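Local coordinates for MexT protein (Pseudomonas aeruginosa, PDB 6L33), which probably activates transcription of the MexEF-OprN efflux pump genes as a LysR-type DNA-binding regulator, seen here as its regulatory domain alone, at residues B[119-124]-B[172-177]; B[84-89]-B[166-171]; B[100-105]-B[146-151]; B[44-49]-B[107-112]. One frame throughout, in Å; residues are numbered along the deposited sequence. Where two conformers were deposited one is given.

Contact 1: B[119-124]-B[172-177]; sequences EELEKF and PPFETR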
loop_
_atom_site.group_PDB
_atom_site.type_symbol
_atom_site.label_atom_id
_atom_site.label_comp_id
_atom_site.label_asym_id
_atom_site.label_seq_id
_atom_site.Cartn_x
_atom_site.Cartn_y
_atom_site.Cartn_z
ATOM N N GLU B 119 -17.531 17.247 0.684
ATOM C CA GLU B 119 -18.893 17.299 0.165
ATOM C C GLU B 119 -19.885 17.637 1.270
ATOM O O GLU B 119 -20.797 18.448 1.070
ATOM C CB GLU B 119 -19.238 15.962 -0.496
ATOM C CG GLU B 119 -20.624 15.878 -1.112
ATOM C CD GLU B 119 -20.885 14.528 -1.760
ATOM O OE1 GLU B 119 -19.979 14.013 -2.449
ATOM O OE2 GLU B 119 -21.991 13.978 -1.575
ATOM N N GLU B 120 -19.705 17.047 2.455
ATOM C CA GLU B 120 -20.621 17.308 3.560
ATOM C C GLU B 120 -20.438 18.713 4.123
ATOM O O GLU B 120 -21.424 19.395 4.429
ATOM C CB GLU B 120 -20.429 16.258 4.654
ATOM C CG GLU B 120 -21.392 16.389 5.827
ATOM C CD GLU B 120 -22.843 16.127 5.451
ATOM O OE1 GLU B 120 -23.732 16.452 6.266
ATOM O OE2 GLU B 120 -23.099 15.591 4.350
ATOM N N LEU B 121 -19.188 19.162 4.271
ATOM C CA LEU B 121 -18.941 20.506 4.789
ATOM C C LEU B 121 -19.497 21.572 3.854
ATOM O O LEU B 121 -19.992 22.609 4.309
ATOM C CB LEU B 121 -17.444 20.722 5.007
ATOM C CG LEU B 121 -16.797 19.987 6.183
ATOM C CD1 LEU B 121 -15.303 20.280 6.241
ATOM C CD2 LEU B 121 -17.478 20.360 7.493
ATOM N N GLU B 122 -19.423 21.330 2.541
ATOM C CA GLU B 122 -19.934 22.296 1.573
ATOM C C GLU B 122 -21.431 22.523 1.740
ATOM O O GLU B 122 -21.918 23.637 1.511
ATOM C CB GLU B 122 -19.629 21.824 0.151
ATOM C CG GLU B 122 -19.932 22.850 -0.932
ATOM C CD GLU B 122 -21.375 22.801 -1.410
ATOM O OE1 GLU B 122 -22.044 21.769 -1.185
ATOM O OE2 GLU B 122 -21.839 23.794 -2.007
ATOM N N LYS B 123 -22.172 21.484 2.132
ATOM C CA LYS B 123 -23.611 21.633 2.330
ATOM C C LYS B 123 -23.928 22.723 3.342
ATOM O O LYS B 123 -24.960 23.394 3.229
ATOM C CB LYS B 123 -24.214 20.304 2.777
ATOM C CG LYS B 123 -24.124 19.219 1.726
ATOM C CD LYS B 123 -24.564 17.877 2.270
ATOM C CE LYS B 123 -24.401 16.803 1.215
ATOM N NZ LYS B 123 -24.972 17.252 -0.086
ATOM N N PHE B 124 -23.050 22.927 4.319
ATOM C CA PHE B 124 -23.259 23.913 5.367
ATOM C C PHE B 124 -22.417 25.164 5.171
ATOM O O PHE B 124 -22.278 25.959 6.105
ATOM C CB PHE B 124 -22.971 23.286 6.728
ATOM C CG PHE B 124 -23.900 22.158 7.079
ATOM C CD1 PHE B 124 -25.099 22.409 7.722
ATOM C CD2 PHE B 124 -23.580 20.850 6.758
ATOM C CE1 PHE B 124 -25.961 21.379 8.044
ATOM C CE2 PHE B 124 -24.439 19.813 7.075
ATOM C CZ PHE B 124 -25.631 20.079 7.721
ATOM N N PRO B 172 -15.722 12.675 15.198
ATOM C CA PRO B 172 -15.676 13.969 14.516
ATOM C C PRO B 172 -16.726 14.912 15.070
ATOM O O PRO B 172 -17.761 14.472 15.599
ATOM C CB PRO B 172 -15.968 13.607 13.047
ATOM C CG PRO B 172 -15.776 12.122 12.953
ATOM C CD PRO B 172 -16.132 11.584 14.299
ATOM N N PRO B 173 -16.508 16.235 14.961
ATOM C CA PRO B 173 -17.499 17.195 15.468
ATOM C C PRO B 173 -18.641 17.425 14.492
ATOM O O PRO B 173 -19.314 18.459 14.536
ATOM C CB PRO B 173 -16.668 18.466 15.670
ATOM C CG PRO B 173 -15.637 18.388 14.598
ATOM C CD PRO B 173 -15.321 16.911 14.404
ATOM N N PHE B 174 -18.856 16.462 13.601
ATOM C CA PHE B 174 -19.922 16.509 12.609
ATOM C C PHE B 174 -20.080 15.102 12.048
ATOM O O PHE B 174 -19.280 14.207 12.332
ATOM C CB PHE B 174 -19.627 17.524 11.500
ATOM C CG PHE B 174 -18.388 17.216 10.706
ATOM C CD1 PHE B 174 -17.137 17.586 11.171
ATOM C CD2 PHE B 174 -18.476 16.560 9.488
ATOM C CE1 PHE B 174 -15.998 17.302 10.442
ATOM C CE2 PHE B 174 -17.342 16.276 8.753
ATOM C CZ PHE B 174 -16.101 16.646 9.230
ATOM N N GLU B 175 -21.120 14.918 11.242
ATOM C CA GLU B 175 -21.465 13.611 10.702
ATOM C C GLU B 175 -21.001 13.496 9.256
ATOM O O GLU B 175 -21.265 14.387 8.443
ATOM C CB GLU B 175 -22.971 13.373 10.784
ATOM C CG GLU B 175 -23.353 11.923 10.622
ATOM C CD GLU B 175 -22.845 11.078 11.768
ATOM O OE1 GLU B 175 -23.571 10.952 12.775
ATOM O OE2 GLU B 175 -21.717 10.547 11.665
ATOM N N THR B 176 -20.332 12.391 8.934
ATOM C CA THR B 176 -19.875 12.149 7.574
ATOM C C THR B 176 -19.979 10.662 7.257
ATOM O O THR B 176 -20.249 9.832 8.130
ATOM C CB THR B 176 -18.446 12.671 7.361
ATOM O OG1 THR B 176 -18.159 12.728 5.958
ATOM C CG2 THR B 176 -17.430 11.779 8.062
ATOM N N ARG B 177 -19.765 10.334 5.986
ATOM C CA ARG B 177 -19.900 8.970 5.497
ATOM C C ARG B 177 -18.813 8.068 6.072
ATOM O O ARG B 177 -17.708 8.516 6.390
ATOM C CB ARG B 177 -19.813 8.954 3.969
ATOM C CG ARG B 177 -21.010 8.363 3.248
ATOM C CD ARG B 177 -20.791 8.406 1.740
ATOM N NE ARG B 177 -22.043 8.352 0.992
ATOM C CZ ARG B 177 -22.700 9.421 0.555
ATOM N NH1 ARG B 177 -22.226 10.637 0.792
ATOM N NH2 ARG B 177 -23.832 9.276 -0.119
HETATM O O HOH W 1 -22.265 16.636 8.905
#
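L121 and F174 make the apolar part of this contact. The methyl CD2 of L121 sits over the centre of the F174 ring, 4.2 Å from the ring centroid and 8° off its normal, a CH-pi contact. Beside it E120 meets the backbone of E175, with E120 CG 3.3 Å from E175 O. The chain of E120 leaves with CG anti to the backbone N (chi1 -177°) and then bends at chi2. Its carboxylate therefore turns to a water, which donates to E120 OE1 at 3.0 Å. The water also lies very close to E175 O, at 2.5 Å, and this second link is doubtful. In one of two R177 conformers NH1 comes within 4.1 Å of E119 OE2, too far for a salt bridge. Outside the pair, L96 of helix 96-101 packs on both L121 and F174. Y99 meets the F174 ring edge-to-face, and V117 touches F174 and T176. The contact lays the loop after strand 168-170 along helix 116-123 at the surface of the LysR substrate-binding domain. No direct hydrogen bond crosses it. Its cohesion rests on a methyl over a ring, the E120 chain against the E175 carbonyl, and perhaps a bridging water.

Contact 2: B[84-89]-B[166-171]; sequences ILRADS and GLRAED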
loop_
_atom_site.group_PDB
_atom_site.type_symbol
_atom_site.label_atom_id
_atom_site.label_comp_id
_atom_site.label_asym_id
_atom_site.label_seq_id
_atom_site.Cartn_x
_atom_site.Cartn_y
_atom_site.Cartn_z
ATOM N N ILE B 84 -11.584 10.836 13.720
ATOM C CA ILE B 84 -10.529 11.818 13.497
ATOM C C ILE B 84 -9.243 11.276 14.093
ATOM O O ILE B 84 -9.242 10.712 15.191
ATOM C CB ILE B 84 -10.887 13.180 14.122
ATOM C CG1 ILE B 84 -12.179 13.731 13.525
ATOM C CG2 ILE B 84 -9.747 14.173 13.934
ATOM C CD1 ILE B 84 -12.265 13.586 12.036
ATOM N N LEU B 85 -8.142 11.444 13.367
ATOM C CA LEU B 85 -6.816 11.086 13.845
ATOM C C LEU B 85 -5.977 12.350 13.925
ATOM O O LEU B 85 -5.948 13.139 12.975
ATOM C CB LEU B 85 -6.151 10.067 12.917
ATOM C CG LEU B 85 -6.253 8.585 13.281
ATOM C CD1 LEU B 85 -7.656 8.210 13.719
ATOM C CD2 LEU B 85 -5.830 7.746 12.091
ATOM N N ARG B 86 -5.305 12.552 15.053
ATOM C CA ARG B 86 -4.417 13.693 15.191
ATOM C C ARG B 86 -3.179 13.281 15.971
ATOM O O ARG B 86 -3.156 12.250 16.649
ATOM C CB ARG B 86 -5.113 14.885 15.864
ATOM C CG ARG B 86 -5.725 14.609 17.225
ATOM C CD ARG B 86 -5.719 15.891 18.041
ATOM N NE ARG B 86 -6.947 16.114 18.785
ATOM C CZ ARG B 86 -7.188 17.204 19.506
ATOM N NH1 ARG B 86 -6.287 18.176 19.571
ATOM N NH2 ARG B 86 -8.335 17.322 20.154
ATOM N N ALA B 87 -2.138 14.107 15.853
ATOM C CA ALA B 87 -0.854 13.830 16.472
ATOM C C ALA B 87 -0.346 14.964 17.348
ATOM O O ALA B 87 0.727 14.825 17.945
ATOM C CB ALA B 87 0.198 13.517 15.396
ATOM N N ASP B 88 -1.071 16.076 17.440
ATOM C CA ASP B 88 -0.633 17.184 18.270
ATOM C C ASP B 88 -0.925 16.892 19.740
ATOM O O ASP B 88 -1.575 15.904 20.091
ATOM C CB ASP B 88 -1.313 18.481 17.836
ATOM C CG ASP B 88 -2.812 18.449 18.049
ATOM O OD1 ASP B 88 -3.505 17.769 17.266
ATOM O OD2 ASP B 88 -3.296 19.095 19.000
ATOM N N SER B 89 -0.440 17.777 20.609
ATOM C CA SER B 89 -0.532 17.585 22.050
ATOM C C SER B 89 -1.508 18.547 22.714
ATOM O O SER B 89 -1.549 18.614 23.947
ATOM C CB SER B 89 0.854 17.723 22.686
ATOM O OG SER B 89 1.493 18.916 22.258
ATOM N N GLY B 166 1.219 6.654 18.544
ATOM C CA GLY B 166 1.534 8.047 18.312
ATOM C C GLY B 166 0.376 8.935 17.907
ATOM O O GLY B 166 0.592 10.131 17.672
ATOM N N LEU B 167 -0.839 8.402 17.821
ATOM C CA LEU B 167 -1.996 9.168 17.387
ATOM C C LEU B 167 -3.073 9.176 18.464
ATOM O O LEU B 167 -3.115 8.310 19.343
ATOM C CB LEU B 167 -2.582 8.604 16.088
ATOM C CG LEU B 167 -1.637 8.455 14.897
ATOM C CD1 LEU B 167 -2.318 7.666 13.793
ATOM C CD2 LEU B 167 -1.192 9.819 14.395
ATOM N N ARG B 168 -3.944 10.178 18.384
ATOM C CA ARG B 168 -5.176 10.234 19.158
ATOM C C ARG B 168 -6.360 10.066 18.215
ATOM O O ARG B 168 -6.358 10.606 17.104
ATOM C CB ARG B 168 -5.311 11.561 19.918
ATOM C CG ARG B 168 -4.176 11.879 20.888
ATOM C CD ARG B 168 -3.969 13.391 21.035
ATOM N NE ARG B 168 -5.125 14.071 21.621
ATOM C CZ ARG B 168 -5.192 15.383 21.836
ATOM N NH1 ARG B 168 -4.170 16.164 21.512
ATOM N NH2 ARG B 168 -6.279 15.920 22.375
ATOM N N ALA B 169 -7.364 9.314 18.653
ATOM C CA ALA B 169 -8.595 9.137 17.899
ATOM C C ALA B 169 -9.761 9.751 18.664
ATOM O O ALA B 169 -9.833 9.648 19.892
ATOM C CB ALA B 169 -8.870 7.655 17.625
ATOM N N GLU B 170 -10.666 10.399 17.934
ATOM C CA GLU B 170 -11.861 10.965 18.540
ATOM C C GLU B 170 -12.985 10.971 17.516
ATOM O O GLU B 170 -12.753 10.881 16.307
ATOM C CB GLU B 170 -11.613 12.384 19.079
ATOM C CG GLU B 170 -10.867 13.309 18.127
ATOM C CD GLU B 170 -10.556 14.666 18.747
ATOM O OE1 GLU B 170 -11.205 15.662 18.363
ATOM O OE2 GLU B 170 -9.663 14.739 19.616
ATOM N N ASP B 171 -14.212 11.065 18.019
ATOM C CA ASP B 171 -15.359 11.207 17.137
ATOM C C ASP B 171 -15.329 12.580 16.469
ATOM O O ASP B 171 -14.941 13.568 17.101
ATOM C CB ASP B 171 -16.665 11.029 17.914
ATOM C CG ASP B 171 -16.835 9.625 18.460
ATOM O OD1 ASP B 171 -16.787 8.663 17.663
ATOM O OD2 ASP B 171 -17.022 9.482 19.686
#
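R86 starts out with CG between its backbone N and carbonyl carbon (chi1 56°), while R168 sets CG beside its own N (chi1 -58°). Both chains then bend at chi3, and the two guanidinium groups come to lie flat on each other. Their centres are 3.6 Å apart and their planes 19° apart. Acidic partners at the edges probably offset the like charges. R86 NE donates to E170 OE2 at 3.2 Å, within the guanidinium plane but from above the carboxylate plane. R86 NH1 reaches the syn lone pair of D88 OD2 at 3.2 Å. R168 NH1 gives a hydrogen bond to D88 O at 3.0 Å and another to A90 O. This network covers one face of an antiparallel pair, strands 82-86 and 168-170, at the edge of a five-stranded mixed sheet in the LysR substrate-binding domain. I84 with E170 and R86 with R168 are the hydrogen-bonded pairs; R168 N to R86 O measures 2.8 Å. L85 and A169 form the non-hydrogen-bonded pair between them. On their face L85 CD2 meets L167 CD1 at 3.9 Å, and helix 155-164 packs there through A158, L161 and I162. D88 also bridges to R102, and E170 OE1 accepts from L94 N.

Contact 3: B[100-105]-B[146-151]; sequences CARPHA and GTDIIA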
loop_
_atom_site.group_PDB
_atom_site.type_symbol
_atom_site.label_atom_id
_atom_site.label_comp_id
_atom_site.label_asym_id
_atom_site.label_seq_id
_atom_site.Cartn_x
_atom_site.Cartn_y
_atom_site.Cartn_z
ATOM N N CYS B 100 -12.047 22.735 10.773
ATOM C CA CYS B 100 -12.019 23.444 9.501
ATOM C C CYS B 100 -10.778 24.313 9.342
ATOM O O CYS B 100 -10.429 24.668 8.211
ATOM C CB CYS B 100 -13.276 24.304 9.369
ATOM S SG CYS B 100 -14.740 23.364 8.879
ATOM N N ALA B 101 -10.111 24.669 10.442
ATOM C CA ALA B 101 -8.947 25.542 10.380
ATOM C C ALA B 101 -7.633 24.786 10.250
ATOM O O ALA B 101 -6.641 25.368 9.798
ATOM C CB ALA B 101 -8.889 26.436 11.623
ATOM N N ARG B 102 -7.595 23.529 10.627
ATOM C CA ARG B 102 -6.336 22.808 10.569
ATOM C C ARG B 102 -6.153 22.161 9.201
ATOM O O ARG B 102 -7.113 22.017 8.440
ATOM C CB ARG B 102 -6.289 21.770 11.687
ATOM C CG ARG B 102 -6.003 22.424 13.033
ATOM C CD ARG B 102 -6.083 21.464 14.196
ATOM N NE ARG B 102 -5.075 20.415 14.113
ATOM C CZ ARG B 102 -4.629 19.732 15.161
ATOM N NH1 ARG B 102 -3.713 18.790 14.995
ATOM N NH2 ARG B 102 -5.095 19.996 16.375
ATOM N N PRO B 103 -4.922 21.808 8.834
ATOM C CA PRO B 103 -4.702 21.123 7.557
ATOM C C PRO B 103 -5.032 19.644 7.657
ATOM O O PRO B 103 -4.965 19.033 8.726
ATOM C CB PRO B 103 -3.208 21.340 7.295
ATOM C CG PRO B 103 -2.616 21.427 8.661
ATOM C CD PRO B 103 -3.650 22.121 9.514
ATOM N N HIS B 104 -5.386 19.065 6.515
ATOM C CA HIS B 104 -5.935 17.719 6.490
ATOM C C HIS B 104 -5.148 16.808 5.561
ATOM O O HIS B 104 -4.625 17.236 4.529
ATOM C CB HIS B 104 -7.404 17.744 6.066
ATOM C CG HIS B 104 -8.286 18.460 7.036
ATOM N ND1 HIS B 104 -9.062 17.800 7.964
ATOM C CD2 HIS B 104 -8.494 19.781 7.241
ATOM C CE1 HIS B 104 -9.725 18.685 8.687
ATOM N NE2 HIS B 104 -9.395 19.894 8.271
ATOM N N ALA B 105 -5.067 15.542 5.957
ATOM C CA ALA B 105 -4.569 14.467 5.113
ATOM C C ALA B 105 -5.757 13.627 4.674
ATOM O O ALA B 105 -6.599 13.256 5.498
ATOM C CB ALA B 105 -3.547 13.602 5.854
ATOM N N GLY B 146 4.402 14.883 14.605
ATOM C CA GLY B 146 5.046 16.176 14.726
ATOM C C GLY B 146 4.414 17.289 13.924
ATOM O O GLY B 146 5.040 18.340 13.750
ATOM N N THR B 147 3.197 17.092 13.418
ATOM C CA THR B 147 2.467 18.106 12.671
ATOM C C THR B 147 1.086 18.280 13.282
ATOM O O THR B 147 0.654 17.501 14.137
ATOM C CB THR B 147 2.315 17.736 11.187
ATOM O OG1 THR B 147 1.272 16.762 11.045
ATOM C CG2 THR B 147 3.613 17.169 10.628
ATOM N N ASP B 148 0.379 19.310 12.819
ATOM C CA ASP B 148 -1.019 19.509 13.169
ATOM C C ASP B 148 -1.962 19.036 12.067
ATOM O O ASP B 148 -3.146 19.387 12.078
ATOM C CB ASP B 148 -1.282 20.979 13.510
ATOM C CG ASP B 148 -1.191 21.889 12.302
ATOM O OD1 ASP B 148 -0.344 21.632 11.419
ATOM O OD2 ASP B 148 -1.966 22.866 12.237
ATOM N N ILE B 149 -1.462 18.241 11.118
ATOM C CA ILE B 149 -2.329 17.659 10.102
ATOM C C ILE B 149 -3.194 16.580 10.736
ATOM O O ILE B 149 -2.723 15.780 11.556
ATOM C CB ILE B 149 -1.505 17.085 8.935
ATOM C CG1 ILE B 149 -0.579 18.148 8.343
ATOM C CG2 ILE B 149 -2.422 16.529 7.858
ATOM C CD1 ILE B 149 0.479 17.577 7.414
ATOM N N ILE B 150 -4.467 16.548 10.355
ATOM C CA ILE B 150 -5.398 15.554 10.868
ATOM C C ILE B 150 -5.977 14.773 9.696
ATOM O O ILE B 150 -6.015 15.254 8.558
ATOM C CB ILE B 150 -6.517 16.201 11.714
ATOM C CG1 ILE B 150 -7.371 17.140 10.864
ATOM C CG2 ILE B 150 -5.921 16.967 12.888
ATOM C CD1 ILE B 150 -8.268 18.057 11.690
ATOM N N ALA B 151 -6.415 13.550 9.982
ATOM C CA ALA B 151 -7.013 12.671 8.989
ATOM C C ALA B 151 -8.352 12.161 9.505
ATOM O O ALA B 151 -8.538 11.970 10.710
ATOM C CB ALA B 151 -6.095 11.485 8.657
HETATM O O HOH W 2 -9.293 15.161 8.169
#
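Two nitrogens of R102, NE and NH1, converge on one backbone oxygen, D148 O, each donating at 3.0 Å. The carbonyl lies at the edge of the guanidinium, near its plane. NE arrives in the carbonyl plane on a lone pair, whereas NH1 comes from above that plane. The bonds lie just ahead of the first ones of a parallel pairing between strands 103-107 and 150-154, neighbours in a mixed sheet of the LysR substrate-binding domain. There I150 N donates to P103 O at 3.0 Å, and A105 N donates to I150 O at 2.8 Å. The R102 chain is straight at chi2 and bends at chi3 (64°), which brings NE and NH1 round to D148 O. NH1 has a second partner in D88, through a salt bridge. The CG2 methyl of I150 lies over one face of the guanidinium, 3.6 Å from NH1. On the other side of the sheet I149 CG2 packs on A105 CB at 3.7 Å, and L144 of helix 140-144 touches both residues. I150 lies alongside the imidazole of H104, with CD1 3.4 Å from CE1. Y99 O accepts from H104 NE2, which helps fix the imidazole. At the ring edge, H104 ND1 lies 2.7 Å from a water that also donates weakly to I150 O.

Contact 4: B[44-49]-B[107-112]; sequences ANYLLM and VSFAGD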
loop_
_atom_site.group_PDB
_atom_site.type_symbol
_atom_site.label_atom_id
_atom_site.label_comp_id
_atom_site.label_asym_id
_atom_site.label_seq_id
_atom_site.Cartn_x
_atom_site.Cartn_y
_atom_site.Cartn_z
ATOM N N ALA B 44 -7.103 -3.621 -2.669
ATOM C CA ALA B 44 -8.486 -3.302 -2.992
ATOM C C ALA B 44 -8.945 -2.075 -2.216
ATOM O O ALA B 44 -8.553 -1.874 -1.063
ATOM C CB ALA B 44 -9.418 -4.481 -2.686
ATOM N N ASN B 45 -9.771 -1.260 -2.868
ATOM C CA ASN B 45 -10.455 -0.141 -2.235
ATOM C C ASN B 45 -11.819 -0.006 -2.899
ATOM O O ASN B 45 -12.119 -0.694 -3.877
ATOM C CB ASN B 45 -9.635 1.154 -2.330
ATOM C CG ASN B 45 -9.335 1.561 -3.763
ATOM O OD1 ASN B 45 -10.217 2.022 -4.488
ATOM N ND2 ASN B 45 -8.082 1.405 -4.174
ATOM N N TYR B 46 -12.657 0.885 -2.364
ATOM C CA TYR B 46 -14.027 0.938 -2.869
ATOM C C TYR B 46 -14.116 1.447 -4.303
ATOM O O TYR B 46 -15.161 1.267 -4.937
ATOM C CB TYR B 46 -14.918 1.780 -1.944
ATOM C CG TYR B 46 -14.607 3.260 -1.890
ATOM C CD1 TYR B 46 -15.070 4.127 -2.874
ATOM C CD2 TYR B 46 -13.880 3.794 -0.836
ATOM C CE1 TYR B 46 -14.793 5.479 -2.822
ATOM C CE2 TYR B 46 -13.601 5.147 -0.773
ATOM C CZ TYR B 46 -14.059 5.983 -1.768
ATOM O OH TYR B 46 -13.781 7.328 -1.708
ATOM N N LEU B 47 -13.058 2.059 -4.837
ATOM C CA LEU B 47 -13.053 2.456 -6.241
ATOM C C LEU B 47 -12.597 1.326 -7.160
ATOM O O LEU B 47 -13.194 1.115 -8.220
ATOM C CB LEU B 47 -12.156 3.680 -6.451
ATOM C CG LEU B 47 -12.654 5.026 -5.922
ATOM C CD1 LEU B 47 -11.708 6.142 -6.342
ATOM C CD2 LEU B 47 -14.071 5.309 -6.399
ATOM N N LEU B 48 -11.547 0.600 -6.774
ATOM C CA LEU B 48 -11.033 -0.493 -7.591
ATOM C C LEU B 48 -11.868 -1.760 -7.479
ATOM O O LEU B 48 -11.724 -2.656 -8.320
ATOM C CB LEU B 48 -9.592 -0.820 -7.194
ATOM C CG LEU B 48 -8.476 0.159 -7.555
ATOM C CD1 LEU B 48 -7.129 -0.434 -7.175
ATOM C CD2 LEU B 48 -8.514 0.504 -9.035
HETATM N N MSE B 49 -12.729 -1.854 -6.470
HETATM C CA MSE B 49 -13.423 -3.100 -6.157
HETATM C C MSE B 49 -14.279 -3.661 -7.310
HETATM O O MSE B 49 -14.157 -4.844 -7.631
HETATM C CB MSE B 49 -14.276 -2.914 -4.897
HETATM C CG MSE B 49 -14.805 -4.201 -4.324
HETATM SE SE MSE B 49 -13.378 -5.434 -3.842
HETATM C CE MSE B 49 -14.495 -7.006 -3.581
ATOM N N VAL B 107 -7.133 10.205 2.639
ATOM C CA VAL B 107 -6.894 8.907 2.015
ATOM C C VAL B 107 -7.715 8.888 0.730
ATOM O O VAL B 107 -8.919 8.623 0.747
ATOM C CB VAL B 107 -7.250 7.740 2.938
ATOM C CG1 VAL B 107 -6.878 6.414 2.274
ATOM C CG2 VAL B 107 -6.539 7.886 4.273
ATOM N N SER B 108 -7.066 9.200 -0.387
ATOM C CA SER B 108 -7.709 9.282 -1.691
ATOM C C SER B 108 -7.085 8.227 -2.588
ATOM O O SER B 108 -5.866 8.224 -2.792
ATOM C CB SER B 108 -7.547 10.679 -2.294
ATOM O OG SER B 108 -7.925 10.696 -3.658
ATOM N N PHE B 109 -7.914 7.336 -3.118
ATOM C CA PHE B 109 -7.430 6.196 -3.881
ATOM C C PHE B 109 -7.206 6.513 -5.353
ATOM O O PHE B 109 -6.694 5.659 -6.084
ATOM C CB PHE B 109 -8.405 5.027 -3.723
ATOM C CG PHE B 109 -8.652 4.650 -2.288
ATOM C CD1 PHE B 109 -7.644 4.078 -1.528
ATOM C CD2 PHE B 109 -9.876 4.898 -1.690
ATOM C CE1 PHE B 109 -7.859 3.740 -0.206
ATOM C CE2 PHE B 109 -10.099 4.561 -0.368
ATOM C CZ PHE B 109 -9.089 3.982 0.376
ATOM N N ALA B 110 -7.554 7.725 -5.800
ATOM C CA ALA B 110 -7.364 8.088 -7.199
ATOM C C ALA B 110 -6.820 9.503 -7.372
ATOM O O ALA B 110 -6.960 10.079 -8.454
ATOM C CB ALA B 110 -8.674 7.944 -7.982
ATOM N N GLY B 111 -6.212 10.082 -6.339
ATOM C CA GLY B 111 -5.545 11.361 -6.482
ATOM C C GLY B 111 -6.419 12.587 -6.356
ATOM O O GLY B 111 -5.952 13.689 -6.660
ATOM N N ASP B 112 -7.668 12.442 -5.925
ATOM C CA ASP B 112 -8.506 13.611 -5.698
ATOM C C ASP B 112 -8.070 14.334 -4.429
ATOM O O ASP B 112 -7.672 13.707 -3.443
ATOM C CB ASP B 112 -9.974 13.205 -5.593
ATOM C CG ASP B 112 -10.917 14.336 -5.951
ATOM O OD1 ASP B 112 -10.431 15.456 -6.219
ATOM O OD2 ASP B 112 -12.146 14.107 -5.968
HETATM O O HOH W 3 -10.912 8.062 -2.801
#
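F109 buries the most surface here, and N45 and L47 follow it. N45 and F109 lie antiparallel, each overlapping the root of the other. The amide of N45 lies nearly parallel to the ring, with planes 6° apart, and N45 CG is 3.5 Å from F109 CG. N45 holds CG between its backbone N and carbonyl carbon (chi1 59°), which lays the amide on the ring. Its backbone directs CB toward the other segment, and this methylene stands over the ring centre, 3.5 Å from the centroid, as a CH-pi contact. The same amide is held by its own chain. N45 OD1 accepts from L47 N at 2.9 Å on a lone pair, an Asx turn. It also accepts from L48 N at 3.0 Å, from above the carbonyl plane.

L47 CD1 lies 3.9 Å from A110 CB and also reaches F109 CB. The edge of F109 points toward the Y46 face in an offset edge-to-face pair, planes at 89° and F109 CE2 3.6 Å from Y46 CE2. A water accepts from F109 N at 3.1 Å and is also hydrogen-bonded to Y46 OH, bridging the two loops. F179 meets the Y46 ring edge-to-face as well.

The contact spans the two subdomains of the periplasmic-binding-protein-like fold, whose cleft is probably the effector site, as in relatives. A sulfate, probably from crystallisation, lies near Y46. One loop leads from strand 38-43 into helix 49-55, and the other runs from strand 103-107, in the other sheet, toward helix 116-123.

Contact 3 is buried, contact 2 partly, and contacts 1 and 4 lie at the surface. Contacts 2 and 3 share a sheet, with strands 82-86 and 150-154 neighbours, tied by a D88-R102 salt bridge. Both rely on backbone ladders, antiparallel and parallel respectively; contact 2 adds a stacked arginine pair with acidic partners, contact 3 a single arginine on a backbone carbonyl. Contact 1 touches both, P172 on I84 and L121 on C100. Contact 4, about 8 Å from contacts 1 and 2 between nearest atoms, joins loops from the two sheets and adjoins contact 3 along the chain without otherwise touching it. The surface pairs lack direct hydrogen bonds and rely on ring faces, with waters beside them.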